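Local coordinates for protein rRNA adenine N-6-methyltransferase (Saccharopolyspora erythraea, PDB 6NVM) that dimethylates a specific adenine of 23S rRNA at N6 using S-adenosyl-L-methionine, which lowers ribosome affinity for macrolide-lincosamide-streptogramin B antibiotics, at residues 166-171 / 212-217; 232-237 / 287-292; 66-71 / 86-91. One frame throughout, in Å; residues are numbered along the deposited sequence. Where two conformers were deposited one is given.

Contact 1 (166-171 / 212-217); sequences TQLEFA and DSAIMR
Leu168 already belongs to a helix, yet its N still donates to Asp212 O (2.9 Å), a backbone bond that continues the pairing past the end of strand 159-167. Before it, Thr166 and Ala214 form an antiparallel hydrogen-bonded pair, with Thr166 N to Ala214 O at 2.9 Å and Ala214 N to Thr166 O more bent, at 137°. Gln167 and Ser213 follow as a non-hydrogen-bonded pair, their CA atoms only 4.1 Å apart. The side chain of Ser213 lies about 6 Å from that of Asn51 and about 7 Å from that of Leu53, both predicted to bind S-adenosyl-L-methionine. Here the chain turns, Gln167 taking the N-cap position, and its O accepts from both Ala171 N and Thr166 OG1. Ala171 CB meets Ala214 CB at 3.7 Å, while Leu168 CD1 reaches the same methyl. Met216, with CG between the backbone N and the carbonyl carbon (chi1 63°) and chi2 extended, lays SD at the edge of the Phe170 ring, 3.9 Å from CE1, in a Met-aromatic contact. Main-chain bonds thus set the antiparallel register of strands 159-167 and 213-220, and the alanine methyls, Leu168 and Met216 pack the first helical turn against strand 213-220.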
loop_
_atom_site.group_PDB
_atom_site.type_symbol
_atom_site.label_atom_id
_atom_site.label_comp_id
_atom_site.label_asym_id
_atom_site.label_seq_id
_atom_site.Cartn_x
_atom_site.Cartn_y
_atom_site.Cartn_z
ATOM N N THR A 166 -7.713 -2.357 5.913
ATOM C CA THR A 166 -8.549 -2.585 4.740
ATOM C C THR A 166 -9.333 -3.877 4.927
ATOM O O THR A 166 -9.145 -4.608 5.899
ATOM C CB THR A 166 -7.707 -2.665 3.458
ATOM O OG1 THR A 166 -6.951 -3.886 3.450
ATOM C CG2 THR A 166 -6.753 -1.484 3.360
ATOM N N GLN A 167 -10.211 -4.173 3.975
ATOM C CA GLN A 167 -10.806 -5.499 3.938
ATOM C C GLN A 167 -9.709 -6.542 3.771
ATOM O O GLN A 167 -8.660 -6.282 3.172
ATOM C CB GLN A 167 -11.826 -5.610 2.803
ATOM C CG GLN A 167 -13.114 -4.850 3.065
ATOM C CD GLN A 167 -14.203 -5.181 2.062
ATOM O OE1 GLN A 167 -13.953 -5.822 1.041
ATOM N NE2 GLN A 167 -15.424 -4.749 2.354
ATOM N N LEU A 168 -9.956 -7.732 4.318
ATOM C CA LEU A 168 -8.941 -8.781 4.324
ATOM C C LEU A 168 -8.524 -9.172 2.909
ATOM O O LEU A 168 -7.327 -9.285 2.611
ATOM C CB LEU A 168 -9.462 -10.002 5.085
ATOM C CG LEU A 168 -8.552 -11.232 5.116
ATOM C CD1 LEU A 168 -7.206 -10.912 5.754
ATOM C CD2 LEU A 168 -9.243 -12.381 5.848
ATOM N N GLU A 169 -9.494 -9.404 2.023
ATOM C CA GLU A 169 -9.148 -9.917 0.701
ATOM C C GLU A 169 -8.362 -8.891 -0.106
ATOM O O GLU A 169 -7.436 -9.249 -0.846
ATOM C CB GLU A 169 -10.412 -10.347 -0.047
ATOM C CG GLU A 169 -10.928 -11.717 0.376
ATOM C CD GLU A 169 -9.898 -12.818 0.170
ATOM O OE1 GLU A 169 -9.044 -12.676 -0.732
ATOM O OE2 GLU A 169 -9.931 -13.818 0.917
ATOM N N PHE A 170 -8.706 -7.610 0.027
ATOM C CA PHE A 170 -7.934 -6.565 -0.637
ATOM C C PHE A 170 -6.473 -6.618 -0.212
ATOM O O PHE A 170 -5.563 -6.539 -1.047
ATOM C CB PHE A 170 -8.537 -5.196 -0.321
ATOM C CG PHE A 170 -7.796 -4.052 -0.946
ATOM C CD1 PHE A 170 -6.674 -3.511 -0.330
ATOM C CD2 PHE A 170 -8.214 -3.525 -2.159
ATOM C CE1 PHE A 170 -5.982 -2.463 -0.909
ATOM C CE2 PHE A 170 -7.532 -2.475 -2.746
ATOM C CZ PHE A 170 -6.414 -1.941 -2.120
ATOM N N ALA A 171 -6.230 -6.746 1.096
ATOM C CA ALA A 171 -4.863 -6.735 1.605
ATOM C C ALA A 171 -4.093 -7.970 1.156
ATOM O O ALA A 171 -2.892 -7.888 0.869
ATOM C CB ALA A 171 -4.875 -6.642 3.129
ATOM N N ASP A 212 -13.950 -9.736 7.302
ATOM C CA ASP A 212 -12.825 -9.387 8.146
ATOM C C ASP A 212 -11.940 -8.352 7.460
ATOM O O ASP A 212 -12.033 -8.114 6.253
ATOM C CB ASP A 212 -12.011 -10.632 8.483
ATOM C CG ASP A 212 -12.818 -11.658 9.247
ATOM O OD1 ASP A 212 -13.532 -11.266 10.194
ATOM O OD2 ASP A 212 -12.746 -12.850 8.888
ATOM N N SER A 213 -11.076 -7.735 8.251
ATOM C CA SER A 213 -10.175 -6.702 7.766
ATOM C C SER A 213 -8.731 -7.168 7.944
ATOM O O SER A 213 -8.463 -8.303 8.346
ATOM C CB SER A 213 -10.436 -5.382 8.497
ATOM O OG SER A 213 -11.738 -4.891 8.231
ATOM N N ALA A 214 -7.799 -6.266 7.658
ATOM C CA ALA A 214 -6.384 -6.576 7.785
ATOM C C ALA A 214 -5.620 -5.269 7.893
ATOM O O ALA A 214 -6.093 -4.216 7.459
ATOM C CB ALA A 214 -5.883 -7.403 6.596
ATOM N N ILE A 215 -4.439 -5.347 8.493
ATOM C CA ILE A 215 -3.469 -4.262 8.454
ATOM C C ILE A 215 -2.458 -4.593 7.372
ATOM O O ILE A 215 -1.875 -5.685 7.370
ATOM C CB ILE A 215 -2.769 -4.068 9.810
ATOM C CG1 ILE A 215 -3.796 -3.806 10.911
ATOM C CG2 ILE A 215 -1.776 -2.913 9.723
ATOM C CD1 ILE A 215 -3.227 -3.915 12.304
ATOM N N MET A 216 -2.253 -3.658 6.452
ATOM C CA MET A 216 -1.217 -3.771 5.439
ATOM C C MET A 216 -0.399 -2.488 5.443
ATOM O O MET A 216 -0.871 -1.428 5.865
ATOM C CB MET A 216 -1.810 -4.027 4.041
ATOM C CG MET A 216 -2.696 -2.912 3.510
ATOM S SD MET A 216 -3.261 -3.210 1.815
ATOM C CE MET A 216 -1.714 -3.159 0.922
ATOM N N ARG A 217 0.837 -2.593 4.966
ATOM C CA ARG A 217 1.765 -1.473 4.983
ATOM C C ARG A 217 2.510 -1.385 3.661
ATOM O O ARG A 217 2.943 -2.401 3.115
ATOM C CB ARG A 217 2.763 -1.612 6.142
ATOM C CG ARG A 217 3.813 -0.509 6.221
ATOM C CD ARG A 217 4.643 -0.642 7.501
ATOM N NE ARG A 217 5.234 -1.975 7.616
ATOM C CZ ARG A 217 5.799 -2.456 8.717
ATOM N NH1 ARG A 217 5.860 -1.720 9.818
ATOM N NH2 ARG A 217 6.304 -3.680 8.718
#

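Contact 2 (232-237 / 287-292); sequences ERYESM and RLFERL
Phe289 holds CG anti to the backbone N (chi1 175°), which sends its ring across to helix 228-243 and under Tyr234 CB; the like torsion of Tyr234 stands the tyrosine ring beside it. Tyr234 CB sits over the centre of the Phe289 ring, 3.9 Å from its centroid and almost exactly on the ring normal, a CH-pi contact. The tyrosine ring beyond it turns its edge to the same phenyl group in a T-shaped pair, with planes at 88° and centroids 5.8 Å apart. Tyr234 CD1 leads this approach and also touches Phe289 CB at 3.8 Å. The CE1 edge of the phenyl ring lies against the helix backbone, 3.3 Å from Tyr234 N, and Arg233 CB flanks it, while the guanidinium of Arg233 reaches on to a salt bridge with Asp293. The segments 232-237 and 287-292 cross at 115° within the all-helical C-terminal part of the chain, the region that follows the methyltransferase sheet in the rRNA adenine dimethylase family. Tyr234 OH leaves the interface to bond Val186 O. In the conformer described, Met237 SD is at the edge of the Phe289 ring, 3.8 Å from Phe289 CB, a Met-aromatic contact with the sulfur 5.4 Å from the centroid. The same sulfur lies 3.9 Å from Leu292 CD1 and 4.1 Å from Leu288 CD2, and Leu253 of helix 249-254 touches all three of these side chains.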
loop_
_atom_site.group_PDB
_atom_site.type_symbol
_atom_site.label_atom_id
_atom_site.label_comp_id
_atom_site.label_asym_id
_atom_site.label_seq_id
_atom_site.Cartn_x
_atom_site.Cartn_y
_atom_site.Cartn_z
ATOM N N GLU A 232 11.360 2.131 -16.703
ATOM C CA GLU A 232 10.311 2.186 -17.717
ATOM C C GLU A 232 10.273 0.904 -18.539
ATOM O O GLU A 232 9.192 0.416 -18.888
ATOM C CB GLU A 232 10.517 3.401 -18.627
ATOM C CG GLU A 232 10.278 4.739 -17.934
ATOM C CD GLU A 232 10.380 5.928 -18.876
ATOM O OE1 GLU A 232 10.269 5.733 -20.104
ATOM O OE2 GLU A 232 10.573 7.061 -18.386
ATOM N N ARG A 233 11.442 0.341 -18.864
ATOM C CA ARG A 233 11.468 -0.916 -19.601
ATOM C C ARG A 233 10.886 -2.050 -18.761
ATOM O O ARG A 233 10.186 -2.925 -19.288
ATOM C CB ARG A 233 12.894 -1.233 -20.052
ATOM C CG ARG A 233 13.409 -0.278 -21.136
ATOM C CD ARG A 233 14.659 -0.803 -21.835
ATOM N NE ARG A 233 15.753 -1.052 -20.899
ATOM C CZ ARG A 233 16.599 -0.127 -20.455
ATOM N NH1 ARG A 233 16.496 1.135 -20.855
ATOM N NH2 ARG A 233 17.555 -0.465 -19.600
ATOM N N TYR A 234 11.146 -2.041 -17.451
ATOM C CA TYR A 234 10.526 -3.017 -16.558
ATOM C C TYR A 234 9.009 -2.878 -16.569
ATOM O O TYR A 234 8.283 -3.872 -16.686
ATOM C CB TYR A 234 11.068 -2.838 -15.139
ATOM C CG TYR A 234 10.331 -3.626 -14.077
ATOM C CD1 TYR A 234 10.670 -4.943 -13.800
ATOM C CD2 TYR A 234 9.302 -3.047 -13.343
ATOM C CE1 TYR A 234 10.004 -5.666 -12.819
ATOM C CE2 TYR A 234 8.631 -3.760 -12.364
ATOM C CZ TYR A 234 8.986 -5.066 -12.104
ATOM O OH TYR A 234 8.322 -5.773 -11.130
ATOM N N GLU A 235 8.515 -1.647 -16.418
ATOM C CA GLU A 235 7.073 -1.420 -16.409
ATOM C C GLU A 235 6.437 -1.877 -17.716
ATOM O O GLU A 235 5.339 -2.449 -17.714
ATOM C CB GLU A 235 6.789 0.062 -16.149
ATOM C CG GLU A 235 7.186 0.508 -14.739
ATOM C CD GLU A 235 7.331 2.017 -14.594
ATOM O OE1 GLU A 235 7.433 2.723 -15.624
ATOM O OE2 GLU A 235 7.354 2.500 -13.441
ATOM N N SER A 236 7.117 -1.652 -18.839
ATOM C CA SER A 236 6.592 -2.100 -20.124
ATOM C C SER A 236 6.520 -3.622 -20.192
ATOM O O SER A 236 5.570 -4.179 -20.755
ATOM C CB SER A 236 7.456 -1.549 -21.257
ATOM O OG SER A 236 6.991 -1.999 -22.514
ATOM N N MET A 237 7.515 -4.312 -19.629
ATOM C CA MET A 237 7.497 -5.772 -19.622
ATOM C C MET A 237 6.339 -6.305 -18.786
ATOM O O MET A 237 5.657 -7.253 -19.194
ATOM C CB MET A 237 8.827 -6.310 -19.088
ATOM C CG MET A 237 8.882 -7.836 -18.919
ATOM S SD MET A 237 10.122 -8.374 -17.729
ATOM C CE MET A 237 9.404 -7.788 -16.187
ATOM N N ARG A 287 14.130 -10.801 -11.667
ATOM C CA ARG A 287 15.109 -11.656 -12.332
ATOM C C ARG A 287 14.789 -11.807 -13.815
ATOM O O ARG A 287 15.692 -11.786 -14.658
ATOM C CB ARG A 287 15.153 -13.026 -11.655
ATOM C CG ARG A 287 15.908 -13.040 -10.325
ATOM C CD ARG A 287 16.505 -14.421 -10.045
ATOM N NE ARG A 287 15.476 -15.455 -9.991
ATOM C CZ ARG A 287 14.743 -15.727 -8.916
ATOM N NH1 ARG A 287 14.921 -15.044 -7.792
ATOM N NH2 ARG A 287 13.827 -16.683 -8.965
ATOM N N LEU A 288 13.508 -11.968 -14.146
ATOM C CA LEU A 288 13.103 -12.054 -15.544
ATOM C C LEU A 288 13.560 -10.823 -16.315
ATOM O O LEU A 288 14.122 -10.931 -17.412
ATOM C CB LEU A 288 11.583 -12.219 -15.629
ATOM C CG LEU A 288 10.953 -12.525 -16.990
ATOM C CD1 LEU A 288 11.308 -13.941 -17.435
ATOM C CD2 LEU A 288 9.436 -12.341 -16.921
ATOM N N PHE A 289 13.325 -9.635 -15.748
ATOM C CA PHE A 289 13.705 -8.403 -16.430
ATOM C C PHE A 289 15.217 -8.280 -16.527
ATOM O O PHE A 289 15.748 -7.859 -17.559
ATOM C CB PHE A 289 13.122 -7.190 -15.703
ATOM C CG PHE A 289 13.575 -5.880 -16.285
ATOM C CD1 PHE A 289 13.102 -5.460 -17.515
ATOM C CD2 PHE A 289 14.493 -5.084 -15.615
ATOM C CE1 PHE A 289 13.526 -4.268 -18.066
ATOM C CE2 PHE A 289 14.922 -3.887 -16.162
ATOM C CZ PHE A 289 14.439 -3.481 -17.391
ATOM N N GLU A 290 15.921 -8.640 -15.452
ATOM C CA GLU A 290 17.377 -8.581 -15.443
ATOM C C GLU A 290 17.961 -9.287 -16.660
ATOM O O GLU A 290 18.799 -8.731 -17.374
ATOM C CB GLU A 290 17.889 -9.208 -14.149
ATOM C CG GLU A 290 19.397 -9.245 -13.997
ATOM C CD GLU A 290 19.821 -9.888 -12.683
ATOM O OE1 GLU A 290 19.221 -10.922 -12.295
ATOM O OE2 GLU A 290 20.742 -9.350 -12.035
ATOM N N ARG A 291 17.524 -10.521 -16.911
ATOM C CA ARG A 291 18.074 -11.274 -18.032
ATOM C C ARG A 291 17.560 -10.742 -19.362
ATOM O O ARG A 291 18.307 -10.686 -20.346
ATOM C CB ARG A 291 17.745 -12.761 -17.884
ATOM C CG ARG A 291 18.326 -13.640 -18.993
ATOM C CD ARG A 291 19.848 -13.499 -19.101
ATOM N NE ARG A 291 20.395 -14.317 -20.181
ATOM C CZ ARG A 291 20.424 -13.952 -21.460
ATOM N NH1 ARG A 291 19.936 -12.773 -21.835
ATOM N NH2 ARG A 291 20.940 -14.767 -22.371
ATOM N N LEU A 292 16.285 -10.347 -19.421
ATOM C CA LEU A 292 15.757 -9.823 -20.675
ATOM C C LEU A 292 16.428 -8.518 -21.068
ATOM O O LEU A 292 16.599 -8.246 -22.261
ATOM C CB LEU A 292 14.250 -9.609 -20.576
ATOM C CG LEU A 292 13.390 -10.870 -20.635
ATOM C CD1 LEU A 292 11.949 -10.491 -20.461
ATOM C CD2 LEU A 292 13.584 -11.614 -21.952
#

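Contact 3 (66-71 / 86-91); sequences AELRPD and RELADR
Arg69 and Arg91 bring their backbones together, CA to CA 5.8 Å, where the chain has left helix 56-65 through the positive phi of Glu67 and runs on extended through Leu68 and Arg69. The approach is one of carbonyls: Arg91 O stands 3.2 Å from Arg69 C and also lies near Pro70 N, which as a proline nitrogen carries no hydrogen to offer it. The main chains pack here without a bond between them, and side chains carry the rest. Leu68 points toward the other segment and does most of the touching from its side. With CG beside the backbone N (chi1 -55°), its CD1 branch meets Leu88 CD2 at 3.8 Å, the two side chains lying slantwise to each other, while its CB rests 4.0 Å from Arg91 CB. Only the root of the Arg91 side chain takes part in this apolar patch. Its stem extends from CG to NE away from Leu68, and NH1 returns to the backbone of its own segment, donating to Glu87 O at 2.8 Å. That oxygen lies in the guanidinium plane, though the donor stands above the carbonyl plane. Arg91 N pairs instead with Leu88 O, three residues back, so the side chain reaches the carbonyl four residues back that its own N does not use. Arg69 NE forms a salt bridge to Asp71 OD1, weak as a hydrogen bond, and NH2 one to Glu160. Beneath the contact, Leu68 rests on Val74 and Ala136, and Leu88 on Glu76 and Val138. The loop leading into strand 73-77 thus packs on the C-terminal part of helix 83-89, on the helical layer flanking the parallel strands of a Rossmann-like class I methyltransferase, in which strand 73-77 leads to Gly78, a predicted S-adenosyl-L-methionine site.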
loop_
_atom_site.group_PDB
_atom_site.type_symbol
_atom_site.label_atom_id
_atom_site.label_comp_id
_atom_site.label_asym_id
_atom_site.label_seq_id
_atom_site.Cartn_x
_atom_site.Cartn_y
_atom_site.Cartn_z
ATOM N N ALA A 66 3.390 1.722 12.054
ATOM C CA ALA A 66 3.618 2.877 11.201
ATOM C C ALA A 66 5.064 3.357 11.212
ATOM O O ALA A 66 5.409 4.227 10.409
ATOM C CB ALA A 66 2.682 4.008 11.618
ATOM N N GLU A 67 5.902 2.825 12.099
ATOM C CA GLU A 67 7.320 3.170 12.158
ATOM C C GLU A 67 7.505 4.680 12.292
ATOM O O GLU A 67 8.162 5.337 11.481
ATOM C CB GLU A 67 8.052 2.616 10.933
ATOM C CG GLU A 67 7.985 1.092 10.884
ATOM C CD GLU A 67 8.762 0.480 9.737
ATOM O OE1 GLU A 67 8.788 1.073 8.637
ATOM O OE2 GLU A 67 9.340 -0.614 9.950
ATOM N N LEU A 68 6.916 5.216 13.355
ATOM C CA LEU A 68 6.902 6.647 13.605
ATOM C C LEU A 68 8.105 7.062 14.444
ATOM O O LEU A 68 8.750 6.245 15.103
ATOM C CB LEU A 68 5.606 7.045 14.309
ATOM C CG LEU A 68 4.323 6.616 13.593
ATOM C CD1 LEU A 68 3.118 6.980 14.450
ATOM C CD2 LEU A 68 4.239 7.262 12.217
ATOM N N ARG A 69 8.408 8.354 14.402
ATOM C CA ARG A 69 9.509 8.913 15.172
ATOM C C ARG A 69 9.211 10.377 15.438
ATOM O O ARG A 69 8.366 10.976 14.761
ATOM C CB ARG A 69 10.851 8.760 14.439
ATOM C CG ARG A 69 10.889 9.402 13.071
ATOM C CD ARG A 69 12.269 9.287 12.447
ATOM N NE ARG A 69 12.351 9.986 11.165
ATOM C CZ ARG A 69 12.017 9.458 9.991
ATOM N NH1 ARG A 69 11.573 8.211 9.914
ATOM N NH2 ARG A 69 12.134 10.180 8.884
ATOM N N PRO A 70 9.894 10.988 16.408
ATOM C CA PRO A 70 9.483 12.326 16.872
ATOM C C PRO A 70 9.593 13.428 15.832
ATOM O O PRO A 70 8.921 14.454 15.981
ATOM C CB PRO A 70 10.424 12.594 18.055
ATOM C CG PRO A 70 10.902 11.267 18.485
ATOM C CD PRO A 70 10.960 10.421 17.249
ATOM N N ASP A 71 10.416 13.283 14.794
ATOM C CA ASP A 71 10.530 14.339 13.796
ATOM C C ASP A 71 9.705 14.061 12.542
ATOM O O ASP A 71 9.798 14.825 11.575
ATOM C CB ASP A 71 12.004 14.579 13.434
ATOM C CG ASP A 71 12.601 13.485 12.544
ATOM O OD1 ASP A 71 11.944 12.456 12.289
ATOM O OD2 ASP A 71 13.754 13.668 12.093
ATOM N N ARG A 86 -4.680 9.476 19.078
ATOM C CA ARG A 86 -3.909 9.750 20.292
ATOM C C ARG A 86 -2.613 8.951 20.316
ATOM O O ARG A 86 -1.550 9.472 20.685
ATOM C CB ARG A 86 -4.742 9.413 21.527
ATOM C CG ARG A 86 -6.045 10.195 21.673
ATOM C CD ARG A 86 -6.913 9.595 22.782
ATOM N NE ARG A 86 -8.298 10.068 22.733
ATOM C CZ ARG A 86 -8.803 11.041 23.481
ATOM N NH1 ARG A 86 -8.054 11.674 24.378
ATOM N NH2 ARG A 86 -10.081 11.376 23.343
ATOM N N GLU A 87 -2.680 7.678 19.927
ATOM C CA GLU A 87 -1.491 6.838 19.980
ATOM C C GLU A 87 -0.487 7.211 18.898
ATOM O O GLU A 87 0.726 7.104 19.121
ATOM C CB GLU A 87 -1.907 5.372 19.901
ATOM C CG GLU A 87 -2.820 5.029 21.079
ATOM C CD GLU A 87 -2.998 3.551 21.319
ATOM O OE1 GLU A 87 -2.174 2.753 20.816
ATOM O OE2 GLU A 87 -3.972 3.194 22.025
ATOM N N LEU A 88 -0.959 7.678 17.740
ATOM C CA LEU A 88 -0.051 8.215 16.737
ATOM C C LEU A 88 0.624 9.488 17.228
ATOM O O LEU A 88 1.828 9.682 17.014
ATOM C CB LEU A 88 -0.806 8.502 15.443
ATOM C CG LEU A 88 -1.545 7.337 14.800
ATOM C CD1 LEU A 88 -2.388 7.844 13.637
ATOM C CD2 LEU A 88 -0.564 6.275 14.347
ATOM N N ALA A 89 -0.141 10.374 17.870
ATOM C CA ALA A 89 0.401 11.643 18.345
ATOM C C ALA A 89 1.421 11.463 19.463
ATOM O O ALA A 89 2.282 12.330 19.642
ATOM C CB ALA A 89 -0.729 12.553 18.820
ATOM N N ASP A 90 1.354 10.353 20.203
ATOM C CA ASP A 90 2.356 10.050 21.218
ATOM C C ASP A 90 3.727 9.749 20.625
ATOM O O ASP A 90 4.736 9.865 21.331
ATOM C CB ASP A 90 1.928 8.841 22.050
ATOM C CG ASP A 90 0.861 9.169 23.073
ATOM O OD1 ASP A 90 0.653 10.363 23.364
ATOM O OD2 ASP A 90 0.247 8.214 23.600
ATOM N N ARG A 91 3.784 9.338 19.361
ATOM C CA ARG A 91 5.012 8.846 18.756
ATOM C C ARG A 91 5.554 9.736 17.648
ATOM O O ARG A 91 6.767 9.750 17.428
ATOM C CB ARG A 91 4.779 7.438 18.186
ATOM C CG ARG A 91 4.366 6.397 19.231
ATOM C CD ARG A 91 3.754 5.158 18.573
ATOM N NE ARG A 91 3.610 4.040 19.509
ATOM C CZ ARG A 91 2.626 3.912 20.396
ATOM N NH1 ARG A 91 1.682 4.839 20.498
ATOM N NH2 ARG A 91 2.590 2.854 21.198
#

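In the fold
From the N terminus, contact 3 comes first, closing the short loop in which strand 73-77 runs between the exit of helix 56-65 and helix 83-89. Contact 1 follows, joining neighbouring strands 159-167 and 213-220 around an excursion through the rest of helix 168-175, helix 183-188, and strands 192-200 (one edge of the sheet) and 205-206. Strand 213-220 then leads into helix 228-243, where contact 2 opens; its loop contains helices and no strand. The three lie in series, neither nested nor crossing. Contacts 1 and 3 belong to the methyltransferase sheet and meet through Arg217 and Glu67, a long, weak ion pair. Contact 2 ties the helical C-terminal part together.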